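Local coordinates for protein D-alanyl transferase DltD (Enterococcus faecalis, PDB 6O93) that probably takes part in transferring D-alanine to lipoteichoic acid of the Gram-positive cell wall, at residues 176-179 / 180-184; 188-191 / 192-195; 258-261 / 262-265; 319-322 / 323-327; 383-386 / 387-391. All blocks are in the same frame, centred on the assembly; numbering follows the deposited sequence.

Contact 1. Residues 176-179 / 180-184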
# COMPACT_ATOMS: atom_id res chain seq x y z
N SER A 176 -20.24 12.24 25.01
CA SER A 176 -19.79 11.11 25.81
C SER A 176 -18.99 10.12 24.97
O SER A 176 -18.12 9.42 25.51
CB SER A 176 -20.99 10.40 26.45
OG SER A 176 -21.87 9.88 25.47
N GLN A 177 -19.26 10.05 23.67
CA GLN A 177 -18.49 9.16 22.80
C GLN A 177 -17.10 9.72 22.54
O GLN A 177 -16.10 9.00 22.63
CB GLN A 177 -19.25 8.93 21.49
CG GLN A 177 -20.56 8.18 21.65
CD GLN A 177 -21.39 8.16 20.38
OE1 GLN A 177 -21.23 9.00 19.50
NE2 GLN A 177 -22.30 7.20 20.28
N ARG A 178 -17.02 11.01 22.23
CA ARG A 178 -15.73 11.65 22.05
C ARG A 178 -14.90 11.58 23.33
O ARG A 178 -13.70 11.27 23.28
CB ARG A 178 -15.92 13.11 21.61
CG ARG A 178 -14.61 13.88 21.44
CD ARG A 178 -14.85 15.27 20.88
NE ARG A 178 -13.59 16.00 20.70
CZ ARG A 178 -13.00 16.73 21.64
NH1 ARG A 178 -11.86 17.35 21.37
NH2 ARG A 178 -13.54 16.85 22.85
N ASP A 179 -15.52 11.87 24.47
CA ASP A 179 -14.80 11.78 25.74
C ASP A 179 -14.23 10.38 25.95
O ASP A 179 -13.10 10.23 26.44
CB ASP A 179 -15.73 12.14 26.90
CG ASP A 179 -16.16 13.60 26.88
OD1 ASP A 179 -15.57 14.40 26.12
OD2 ASP A 179 -17.10 13.94 27.63
N TYR A 180 -14.99 9.35 25.58
CA TYR A 180 -14.52 7.98 25.74
C TYR A 180 -13.26 7.73 24.92
O TYR A 180 -12.27 7.18 25.42
CB TYR A 180 -15.62 6.99 25.35
CG TYR A 180 -15.15 5.56 25.26
CD1 TYR A 180 -15.05 4.78 26.40
CD2 TYR A 180 -14.79 5.00 24.05
CE1 TYR A 180 -14.62 3.47 26.33
CE2 TYR A 180 -14.35 3.69 23.96
CZ TYR A 180 -14.27 2.93 25.11
OH TYR A 180 -13.84 1.63 25.04
N PHE A 181 -13.28 8.14 23.65
CA PHE A 181 -12.10 7.96 22.81
C PHE A 181 -10.91 8.72 23.37
O PHE A 181 -9.78 8.22 23.36
CB PHE A 181 -12.40 8.41 21.38
CG PHE A 181 -13.54 7.67 20.74
CD1 PHE A 181 -13.58 6.28 20.76
CD2 PHE A 181 -14.58 8.35 20.13
CE1 PHE A 181 -14.62 5.59 20.18
CE2 PHE A 181 -15.63 7.66 19.55
CZ PHE A 181 -15.65 6.28 19.58
N ILE A 182 -11.15 9.93 23.90
CA ILE A 182 -10.06 10.73 24.45
C ILE A 182 -9.45 10.03 25.66
O ILE A 182 -8.23 10.02 25.84
CB ILE A 182 -10.57 12.14 24.80
CG1 ILE A 182 -10.88 12.91 23.51
CG2 ILE A 182 -9.54 12.90 25.64
CD1 ILE A 182 -11.60 14.22 23.72
N MET A 183 -10.29 9.44 26.51
CA MET A 183 -9.79 8.69 27.65
C MET A 183 -8.87 7.55 27.21
O MET A 183 -7.79 7.35 27.77
CB MET A 183 -10.95 8.12 28.47
CG MET A 183 -11.73 9.14 29.25
SD MET A 183 -12.96 8.34 30.29
CE MET A 183 -13.89 9.76 30.85
N ASN A 184 -9.31 6.78 26.21
CA ASN A 184 -8.50 5.65 25.75
C ASN A 184 -7.25 6.12 25.02
O ASN A 184 -6.20 5.49 25.12
CB ASN A 184 -9.35 4.75 24.85
CG ASN A 184 -10.25 3.83 25.64
OD1 ASN A 184 -9.91 2.68 25.91
ND2 ASN A 184 -11.42 4.34 26.02

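Contact 2. Residues 188-191 / 192-195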
# COMPACT_ATOMS: atom_id res chain seq x y z
N LEU A 188 -3.49 4.74 24.52
CA LEU A 188 -3.03 4.30 23.21
C LEU A 188 -1.79 5.08 22.76
O LEU A 188 -0.88 4.51 22.16
CB LEU A 188 -4.15 4.44 22.18
CG LEU A 188 -5.35 3.53 22.40
CD1 LEU A 188 -6.54 3.97 21.55
CD2 LEU A 188 -4.99 2.08 22.09
N ASN A 189 -1.75 6.38 23.05
CA ASN A 189 -0.58 7.18 22.69
C ASN A 189 0.63 6.81 23.54
O ASN A 189 1.76 6.76 23.04
CB ASN A 189 -0.89 8.67 22.82
CG ASN A 189 -1.63 9.21 21.62
OD1 ASN A 189 -1.29 8.92 20.48
ND2 ASN A 189 -2.67 10.00 21.88
N ARG A 190 0.41 6.54 24.83
CA ARG A 190 1.50 6.08 25.68
C ARG A 190 2.04 4.74 25.19
O ARG A 190 3.26 4.53 25.16
CB ARG A 190 1.03 5.99 27.13
CG ARG A 190 2.10 5.55 28.11
CD ARG A 190 3.32 6.46 28.08
NE ARG A 190 4.25 6.16 29.16
CZ ARG A 190 5.50 6.62 29.23
NH1 ARG A 190 5.97 7.41 28.27
NH2 ARG A 190 6.27 6.28 30.25
N GLU A 191 1.15 3.84 24.80
CA GLU A 191 1.59 2.54 24.30
C GLU A 191 2.29 2.67 22.95
O GLU A 191 3.20 1.88 22.65
CB GLU A 191 0.39 1.59 24.20
CG GLU A 191 -0.12 1.16 25.57
CD GLU A 191 -1.45 0.43 25.51
OE1 GLU A 191 -2.14 0.50 24.48
OE2 GLU A 191 -1.80 -0.23 26.52
N ASP A 192 1.91 3.66 22.14
CA ASP A 192 2.64 3.94 20.92
C ASP A 192 4.08 4.34 21.23
O ASP A 192 5.03 3.82 20.63
CB ASP A 192 1.93 5.06 20.14
CG ASP A 192 2.50 5.25 18.74
OD1 ASP A 192 3.18 4.34 18.24
OD2 ASP A 192 2.25 6.33 18.15
N GLU A 193 4.27 5.25 22.19
CA GLU A 193 5.62 5.67 22.56
C GLU A 193 6.43 4.51 23.13
O GLU A 193 7.63 4.39 22.86
CB GLU A 193 5.53 6.81 23.58
CG GLU A 193 6.88 7.31 24.11
CD GLU A 193 7.72 8.02 23.06
OE1 GLU A 193 7.20 8.28 21.96
OE2 GLU A 193 8.90 8.31 23.34
N LEU A 194 5.79 3.63 23.90
CA LEU A 194 6.51 2.59 24.62
C LEU A 194 6.76 1.34 23.77
O LEU A 194 7.83 0.73 23.88
CB LEU A 194 5.74 2.18 25.88
CG LEU A 194 5.61 3.23 26.99
CD1 LEU A 194 4.79 2.67 28.14
CD2 LEU A 194 6.98 3.68 27.47
N PHE A 195 5.80 0.95 22.93
CA PHE A 195 5.81 -0.37 22.31
C PHE A 195 5.88 -0.37 20.79
O PHE A 195 5.99 -1.45 20.20
CB PHE A 195 4.56 -1.16 22.74
CG PHE A 195 4.43 -1.32 24.23
CD1 PHE A 195 5.54 -1.57 25.02
CD2 PHE A 195 3.19 -1.23 24.84
CE1 PHE A 195 5.41 -1.72 26.39
CE2 PHE A 195 3.05 -1.38 26.21
CZ PHE A 195 4.17 -1.63 26.98
O HOH W 1 1.21 8.56 19.70

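Contact 3. Residues 258-261 / 262-265. With PO4 (phosphate ion), chain G.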
# COMPACT_ATOMS: atom_id res chain seq x y z
N LEU A 258 -2.48 -26.47 -8.91
CA LEU A 258 -2.56 -25.06 -9.29
C LEU A 258 -2.86 -24.85 -10.77
O LEU A 258 -3.22 -23.74 -11.16
CB LEU A 258 -1.25 -24.36 -8.94
CG LEU A 258 -0.88 -24.38 -7.45
CD1 LEU A 258 0.43 -23.65 -7.22
CD2 LEU A 258 -2.00 -23.77 -6.61
N ALA A 259 -2.72 -25.89 -11.60
CA ALA A 259 -3.04 -25.75 -13.01
C ALA A 259 -4.51 -25.40 -13.19
O ALA A 259 -5.39 -26.05 -12.61
CB ALA A 259 -2.71 -27.04 -13.76
N HIS A 260 -4.78 -24.36 -13.97
CA HIS A 260 -6.13 -23.90 -14.27
C HIS A 260 -6.88 -23.43 -13.03
O HIS A 260 -8.08 -23.15 -13.11
CB HIS A 260 -6.94 -24.99 -14.97
CG HIS A 260 -6.21 -25.68 -16.08
ND1 HIS A 260 -5.55 -26.88 -15.91
CD2 HIS A 260 -6.02 -25.33 -17.37
CE1 HIS A 260 -4.99 -27.24 -17.05
NE2 HIS A 260 -5.26 -26.32 -17.95
N SER A 261 -6.21 -23.32 -11.88
CA SER A 261 -6.88 -23.01 -10.63
C SER A 261 -7.46 -21.60 -10.58
O SER A 261 -8.27 -21.32 -9.69
CB SER A 261 -5.91 -23.21 -9.46
OG SER A 261 -4.78 -22.37 -9.60
N GLN A 262 -7.08 -20.73 -11.51
CA GLN A 262 -7.48 -19.32 -11.46
C GLN A 262 -8.26 -18.90 -12.71
O GLN A 262 -8.43 -17.70 -12.94
CB GLN A 262 -6.24 -18.44 -11.28
CG GLN A 262 -5.43 -18.79 -10.04
CD GLN A 262 -4.21 -17.91 -9.87
OE1 GLN A 262 -3.87 -17.11 -10.74
NE2 GLN A 262 -3.53 -18.07 -8.74
N LYS A 263 -8.75 -19.86 -13.50
CA LYS A 263 -9.49 -19.51 -14.70
C LYS A 263 -10.71 -18.66 -14.39
O LYS A 263 -11.10 -17.80 -15.19
CB LYS A 263 -9.93 -20.77 -15.45
CG LYS A 263 -8.79 -21.53 -16.10
CD LYS A 263 -9.29 -22.57 -17.10
CE LYS A 263 -10.23 -23.57 -16.46
NZ LYS A 263 -10.50 -24.73 -17.36
N LYS A 264 -11.33 -18.87 -13.23
CA LYS A 264 -12.57 -18.18 -12.87
C LYS A 264 -12.34 -16.97 -11.98
O LYS A 264 -13.31 -16.27 -11.65
CB LYS A 264 -13.52 -19.16 -12.17
CG LYS A 264 -13.98 -20.31 -13.06
CD LYS A 264 -14.89 -21.27 -12.30
CE LYS A 264 -15.39 -22.39 -13.19
NZ LYS A 264 -16.28 -21.90 -14.29
N TRP A 265 -11.10 -16.69 -11.58
CA TRP A 265 -10.83 -15.55 -10.72
C TRP A 265 -11.14 -14.25 -11.45
O TRP A 265 -10.89 -14.12 -12.66
CB TRP A 265 -9.38 -15.56 -10.24
CG TRP A 265 -9.10 -16.62 -9.22
CD1 TRP A 265 -9.90 -17.67 -8.89
CD2 TRP A 265 -7.94 -16.72 -8.39
NE1 TRP A 265 -9.31 -18.43 -7.90
CE2 TRP A 265 -8.11 -17.86 -7.57
CE3 TRP A 265 -6.78 -15.96 -8.25
CZ2 TRP A 265 -7.15 -18.25 -6.64
CZ3 TRP A 265 -5.83 -16.35 -7.32
CH2 TRP A 265 -6.02 -17.49 -6.53
P PO4 G . -0.64 -16.85 -6.74
O1 PO4 G . -1.82 -16.21 -6.04
O2 PO4 G . 0.64 -16.37 -6.10
O3 PO4 G . -0.66 -16.48 -8.20
O4 PO4 G . -0.73 -18.36 -6.60
O HOH W 2 -10.65 -20.68 -10.98
O HOH W 3 -4.27 -20.84 -7.34

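Contact 4. Residues 319-322 / 323-327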
# COMPACT_ATOMS: atom_id res chain seq x y z
N LEU A 319 -9.54 1.06 -12.65
CA LEU A 319 -8.77 1.84 -11.69
C LEU A 319 -8.31 3.15 -12.30
O LEU A 319 -8.42 4.22 -11.67
CB LEU A 319 -7.58 1.02 -11.20
CG LEU A 319 -7.93 -0.24 -10.41
CD1 LEU A 319 -6.70 -1.09 -10.20
CD2 LEU A 319 -8.57 0.12 -9.08
N LYS A 320 -7.78 3.11 -13.52
CA LYS A 320 -7.27 4.33 -14.13
C LYS A 320 -8.40 5.31 -14.43
O LYS A 320 -8.17 6.53 -14.44
CB LYS A 320 -6.48 4.00 -15.40
CG LYS A 320 -5.17 3.29 -15.13
CD LYS A 320 -4.24 3.30 -16.33
CE LYS A 320 -4.80 2.50 -17.48
NZ LYS A 320 -3.83 2.42 -18.61
N TYR A 321 -9.61 4.82 -14.67
CA TYR A 321 -10.75 5.73 -14.81
C TYR A 321 -11.05 6.43 -13.49
O TYR A 321 -11.20 7.65 -13.45
CB TYR A 321 -11.98 4.98 -15.31
CG TYR A 321 -13.16 5.89 -15.55
CD1 TYR A 321 -13.29 6.59 -16.74
CD2 TYR A 321 -14.14 6.07 -14.58
CE1 TYR A 321 -14.36 7.44 -16.96
CE2 TYR A 321 -15.22 6.91 -14.79
CZ TYR A 321 -15.32 7.59 -15.98
OH TYR A 321 -16.39 8.43 -16.21
N GLN A 322 -11.14 5.65 -12.41
CA GLN A 322 -11.41 6.23 -11.10
C GLN A 322 -10.34 7.26 -10.72
O GLN A 322 -10.65 8.29 -10.11
CB GLN A 322 -11.49 5.12 -10.06
CG GLN A 322 -11.90 5.57 -8.66
CD GLN A 322 -12.20 4.39 -7.75
OE1 GLN A 322 -12.25 3.24 -8.19
NE2 GLN A 322 -12.40 4.68 -6.46
N LEU A 323 -9.09 6.99 -11.09
CA LEU A 323 -8.01 7.94 -10.81
C LEU A 323 -8.11 9.16 -11.72
O LEU A 323 -8.31 10.29 -11.25
CB LEU A 323 -6.66 7.25 -10.98
CG LEU A 323 -6.32 6.19 -9.93
CD1 LEU A 323 -5.10 5.39 -10.34
CD2 LEU A 323 -6.11 6.84 -8.57
N GLN A 324 -7.99 8.95 -13.03
CA GLN A 324 -7.94 10.06 -13.97
C GLN A 324 -9.19 10.93 -13.88
O GLN A 324 -9.12 12.15 -13.98
CB GLN A 324 -7.76 9.54 -15.39
CG GLN A 324 -6.40 8.94 -15.67
CD GLN A 324 -5.35 9.99 -15.99
OE1 GLN A 324 -5.66 11.18 -16.07
NE2 GLN A 324 -4.11 9.55 -16.18
N GLU A 325 -10.36 10.30 -13.70
CA GLU A 325 -11.61 11.04 -13.64
C GLU A 325 -11.62 12.07 -12.52
O GLU A 325 -12.35 13.05 -12.60
CB GLU A 325 -12.77 10.06 -13.48
CG GLU A 325 -14.13 10.70 -13.27
CD GLU A 325 -14.61 11.50 -14.46
OE1 GLU A 325 -13.91 11.51 -15.50
OE2 GLU A 325 -15.69 12.12 -14.35
N GLN A 326 -10.81 11.86 -11.48
CA GLN A 326 -10.83 12.72 -10.30
C GLN A 326 -9.57 13.57 -10.16
O GLN A 326 -9.40 14.24 -9.13
CB GLN A 326 -11.04 11.87 -9.04
CG GLN A 326 -12.35 11.11 -9.04
CD GLN A 326 -12.58 10.35 -7.75
OE1 GLN A 326 -13.21 10.85 -6.82
NE2 GLN A 326 -12.08 9.12 -7.70
N GLY A 327 -8.69 13.57 -11.16
CA GLY A 327 -7.53 14.43 -11.15
C GLY A 327 -6.23 13.75 -10.77
O GLY A 327 -5.20 14.43 -10.67

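Contact 5. Residues 383-386 / 387-391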
# COMPACT_ATOMS: atom_id res chain seq x y z
N TYR A 383 -17.97 5.93 -4.13
CA TYR A 383 -18.20 5.10 -2.95
C TYR A 383 -19.34 4.11 -3.14
O TYR A 383 -19.44 3.15 -2.37
CB TYR A 383 -18.53 5.99 -1.74
CG TYR A 383 -17.36 6.69 -1.09
CD1 TYR A 383 -16.20 6.01 -0.76
CD2 TYR A 383 -17.42 8.05 -0.80
CE1 TYR A 383 -15.13 6.65 -0.15
CE2 TYR A 383 -16.37 8.70 -0.20
CZ TYR A 383 -15.23 8.00 0.12
OH TYR A 383 -14.17 8.65 0.72
N GLN A 384 -20.20 4.33 -4.13
CA GLN A 384 -21.46 3.61 -4.21
C GLN A 384 -21.27 2.19 -4.72
O GLN A 384 -20.30 1.86 -5.41
CB GLN A 384 -22.43 4.36 -5.13
CG GLN A 384 -22.82 5.74 -4.61
CD GLN A 384 -23.71 6.49 -5.58
OE1 GLN A 384 -23.99 6.02 -6.68
NE2 GLN A 384 -24.17 7.67 -5.16
N THR A 385 -22.24 1.33 -4.37
CA THR A 385 -22.21 -0.06 -4.79
C THR A 385 -22.25 -0.19 -6.31
O THR A 385 -21.67 -1.14 -6.87
CB THR A 385 -23.38 -0.82 -4.17
OG1 THR A 385 -23.20 -0.89 -2.75
CG2 THR A 385 -23.48 -2.23 -4.74
N ASP A 386 -22.93 0.73 -7.01
CA ASP A 386 -23.02 0.61 -8.46
C ASP A 386 -21.66 0.82 -9.12
O ASP A 386 -21.43 0.29 -10.22
CB ASP A 386 -24.05 1.60 -9.02
CG ASP A 386 -23.70 3.05 -8.76
OD1 ASP A 386 -22.85 3.33 -7.88
OD2 ASP A 386 -24.28 3.92 -9.44
N TRP A 387 -20.74 1.55 -8.48
CA TRP A 387 -19.38 1.61 -9.01
C TRP A 387 -18.58 0.38 -8.62
O TRP A 387 -17.81 -0.14 -9.43
CB TRP A 387 -18.66 2.87 -8.52
CG TRP A 387 -17.22 2.86 -8.93
CD1 TRP A 387 -16.14 2.68 -8.12
CD2 TRP A 387 -16.71 2.99 -10.26
NE1 TRP A 387 -14.98 2.70 -8.87
CE2 TRP A 387 -15.31 2.89 -10.19
CE3 TRP A 387 -17.30 3.18 -11.52
CZ2 TRP A 387 -14.49 2.99 -11.31
CZ3 TRP A 387 -16.49 3.28 -12.63
CH2 TRP A 387 -15.10 3.18 -12.52
N GLN A 388 -18.74 -0.10 -7.38
CA GLN A 388 -18.07 -1.33 -6.97
C GLN A 388 -18.42 -2.47 -7.91
O GLN A 388 -17.58 -3.33 -8.20
CB GLN A 388 -18.46 -1.69 -5.54
CG GLN A 388 -18.07 -0.64 -4.51
CD GLN A 388 -18.66 -0.92 -3.14
OE1 GLN A 388 -18.93 -2.06 -2.79
NE2 GLN A 388 -18.86 0.14 -2.36
N GLN A 389 -19.66 -2.50 -8.41
CA GLN A 389 -20.15 -3.56 -9.27
C GLN A 389 -20.14 -3.18 -10.74
O GLN A 389 -20.67 -3.93 -11.57
CB GLN A 389 -21.56 -3.96 -8.85
CG GLN A 389 -21.66 -4.47 -7.42
CD GLN A 389 -20.84 -5.71 -7.18
OE1 GLN A 389 -20.95 -6.70 -7.91
NE2 GLN A 389 -19.99 -5.68 -6.15
N GLN A 390 -19.55 -2.04 -11.10
CA GLN A 390 -19.60 -1.57 -12.48
C GLN A 390 -18.71 -2.43 -13.37
O GLN A 390 -17.56 -2.71 -13.03
CB GLN A 390 -19.16 -0.11 -12.56
CG GLN A 390 -19.12 0.46 -13.96
CD GLN A 390 -20.47 0.42 -14.66
OE1 GLN A 390 -21.49 0.84 -14.10
NE2 GLN A 390 -20.49 -0.08 -15.89
N ASN A 391 -19.26 -2.84 -14.50
CA ASN A 391 -18.47 -3.55 -15.50
C ASN A 391 -17.63 -2.55 -16.28
O ASN A 391 -18.18 -1.60 -16.85
CB ASN A 391 -19.38 -4.32 -16.45
CG ASN A 391 -18.63 -5.33 -17.28
OD1 ASN A 391 -17.63 -5.00 -17.93
ND2 ASN A 391 -19.08 -6.58 -17.25
O HOH W 4 -23.10 -0.90 -11.85

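Contact 1. Residues 176-179 / 180-184
Along the first turns of the long helix 175-195, Arg178 and Ile182 meet one turn apart, and Phe181 folds back over the carbonyl of Gln177. The Arg178 chain is extended from CG to NE, with CG anti to the backbone N (chi1 178°), and this carries the guanidinium out beside the helix. CD1 of Ile182 lies against one face of that group, nearer its rim than its centre, with NH2 of Arg178 3.4 Å from Ile182 CD1. The contact is therefore methyl against a flat cation, while Arg178 NE is spent on Ala132 O, at the end of helix 124-132. Ordinary alpha-helical i to i+4 bonds run beneath, among them Ile182 N to Arg178 O at 2.9 Å. Gln177 O lies over one face of the Phe181 ring, 3.0 Å from Phe181 CD2, while the same oxygen accepts Phe181 N. The ring also meets Tyr128 and Leu131, so this side of the helix packs on helix 124-132, and Gln177 and Tyr180 reach helix 158-168. Further on, Asn184 turns back to Tyr180: Asn184 ND2 gives Tyr180 O a nearly straight bond of 3.0 Å, the acceptor lying in the Asn184 amide plane while the donor stands above the Tyr180 carbonyl plane. Tyr180 O also accepts Asn184 N, and ND2 sits over one face of the Tyr180 ring, toward its rim.

Contact 2. Residues 188-191 / 192-195
Glu191, Arg190 and Asp192 carry this contact in the last turns of helix 175-195, where successive i to i+4 bonds join the two halves. Arg190 bends at its second torsion (chi2 57°), which swings the guanidinium along the helix toward Leu194. There CD2 of Leu194 lies over the centre of the guanidinium face, 3.7 Å from Arg190 CZ, and CD1 of Leu194 meets Arg190 NE at 3.7 Å. The contact is thus made by both methyl branches of the leucine. Glu191 meets Phe195 through its aliphatic part: CB and CG touch the CD2 and CE2 atoms of the ring, with Glu191 CB 4.0 Å from Phe195 CD2, the side chains crossing at an angle and the carboxylate and ring planes 39° apart. Phe195 N in turn closes on Glu191 O at 2.8 Å. Asp192 is the buried member. Its OD2 receives the backbone N-H groups of both Asn28 and Val29, fastening the helix end to the start of helix 29-36, and Leu125 of helix 124-132 touches the same side chain. A water adds a third donor to that oxygen, bridging Asn189 OD1 at 2.6 Å and Asp192 OD2 at 2.9 Å.

Contact 3. Residues 258-261 / 262-265
Three overlapping beta turns begin the surface loop that follows helix 255-258: a type II turn from Leu258 to Ser261, then type I turns from His260 to Lys263 and from Gln262 to Trp265. Across the middle turn His260 and Lys263 touch through their aliphatic parts, His260 CB lying 3.9 Å from Lys263 CE, and Lys263 CD comes to the edge of the imidazole. The backbone bond closing this turn, Lys263 N to His260 O, is straight but long and weak. The first turn is gripped more firmly: Leu258 O accepts both Ser261 N and Ser261 OG, from the same face of its carbonyl plane, the hydroxyl at 2.6 Å. Ser261 OG gets there by standing between its backbone N and carbonyl carbon (chi1 59°). The Gln262 chain is extended beyond CG, and its CG rests over one face of the Trp265 indole, toward the rim. At its end, Gln262 OE1 is bonded to Thr305 OG1, which fixes the turn of the amide. The amide's other branch, NE2, points almost straight at a phosphate ion, probably from the crystallisation liquor, although its bond to O3 is weak at 3.3 Å; Trp301 NE1 and Thr347 OG1 hold the same ion. Backbone bonds of His260 with Tyr304 and of Gln262 with Thr305 lay the loop along helix 299-305. Two waters stitch the turns: one links Ser261 O to Lys264 N, and the other donates to Ser261 OG at 2.8 Å and accepts from Gln262 NE2 at 3.2 Å.

Contact 4. Residues 319-322 / 323-327
Tyr321 and Glu325 lie side by side and point the same way, one turn apart, with ring and carboxylate planes only 4° from parallel. CB of Glu325, whose modelled place is less certain, sits over one face of the tyrosine ring in a CH-pi contact, and bending at chi2 (65°) turns the Glu325 carboxylate so that CD lies 4.0 Å from Tyr321 OH. Gln322 and Gln326 also lie side by side, amide planes 31° apart. Here the extended Gln326 chain brings its amide alongside Gln322, and its NE2 gives Gln322 O a nearly straight bond of 2.9 Å, with the acceptor in the amide plane. Gln326 N bonds Leu323 O instead, and the side-chain NE2 serves Gln322 O. Gly327, at positive phi, is the C-prime residue of a Schellman motif: Gly327 N bonds Gln324 O at 3.2 Å, and Phe328 N reaches Leu323 O. Both amide ends are set from outside. Gln322 OE1 accepts Trp387 NE1 and its NE2 bonds Gln277 OE1 and Tyr273 O, while Gln326 OE1 accepts Asp379 N and Gln277 NE2. Lys320 makes a salt bridge with Asp333. Helix 309-324 thus lies against the parallel sheet of an SGNH-hydrolase-like fold, Lys320 and Leu323 touching strands 289-294 and 331-333, while Leu323 also packs on Phe276 and Leu280 of helix 272-285.

Contact 5. Residues 383-386 / 387-391
A single short helical turn, 385-388, with Gln384 at its N-cap position, is closed by i to i+4 bonds, a weak i to i+3 bond and one side-chain bond. Among the backbone bonds, Gln384 O accepts Gln388 N at 3.2 Å in the carbonyl plane, and more weakly Trp387 N; Thr385 O accepts Gln389 N at 2.9 Å. Gln389 is the first residue to leave helical angles, and Gln390 N closes on Trp387 O. Of the side-chain bonds, Gln388 contributes the one that reaches behind the helix start: its extended chain brings NE2 3.1 Å from Tyr383 O, a bent bond whose donor stands above the carbonyl plane. Van der Waals contact is slighter. Thr385 and Gln389 run side by side, and Thr385 CG2, set opposite the backbone N (chi1 -67°, measured to OG1), lies 3.9 Å from Gln389 CG. Aromatic groups fasten the turn to the rest of the protein. Trp387 packs edge-to-face with Phe382, its NE1 is hydrogen-bonded to Gln322 of helix 309-324, and it makes a cation-pi contact with Lys318, whose NZ is also hydrogen-bonded to Trp387 O and Gln390 O. Tyr383 stacks on Tyr143 and its OH is hydrogen-bonded to Glu281 OE1, so that the turn lies beside helix 272-285. A water joins the helix to the residues after it: it donates to Asp386 O at 2.6 Å and to Gln390 OE1 at 3.3 Å, while Gln390 NE2 bonds Asn391 O at 2.9 Å.

How the contacts relate
All five contacts are local and follow in series along the chain, so none nests in or crosses another, and none closes a long loop. Contacts 1 and 2 sit on the same helix, 175-195, about 17 Å apart between centres, one near its start and one at its end; both face helix 124-132. Contact 3 shapes the loop after helix 255-258, with contact 2 on the opposite side of the chain's centre. Contact 4 ends helix 309-324 beside the sheet. Contact 5, in the C-terminal segment, meets it directly: Trp387 NE1 lies 2.9 Å from Gln322 OE1, a probable hydrogen bond, and Trp387 CH2 packs on Tyr321 CD2.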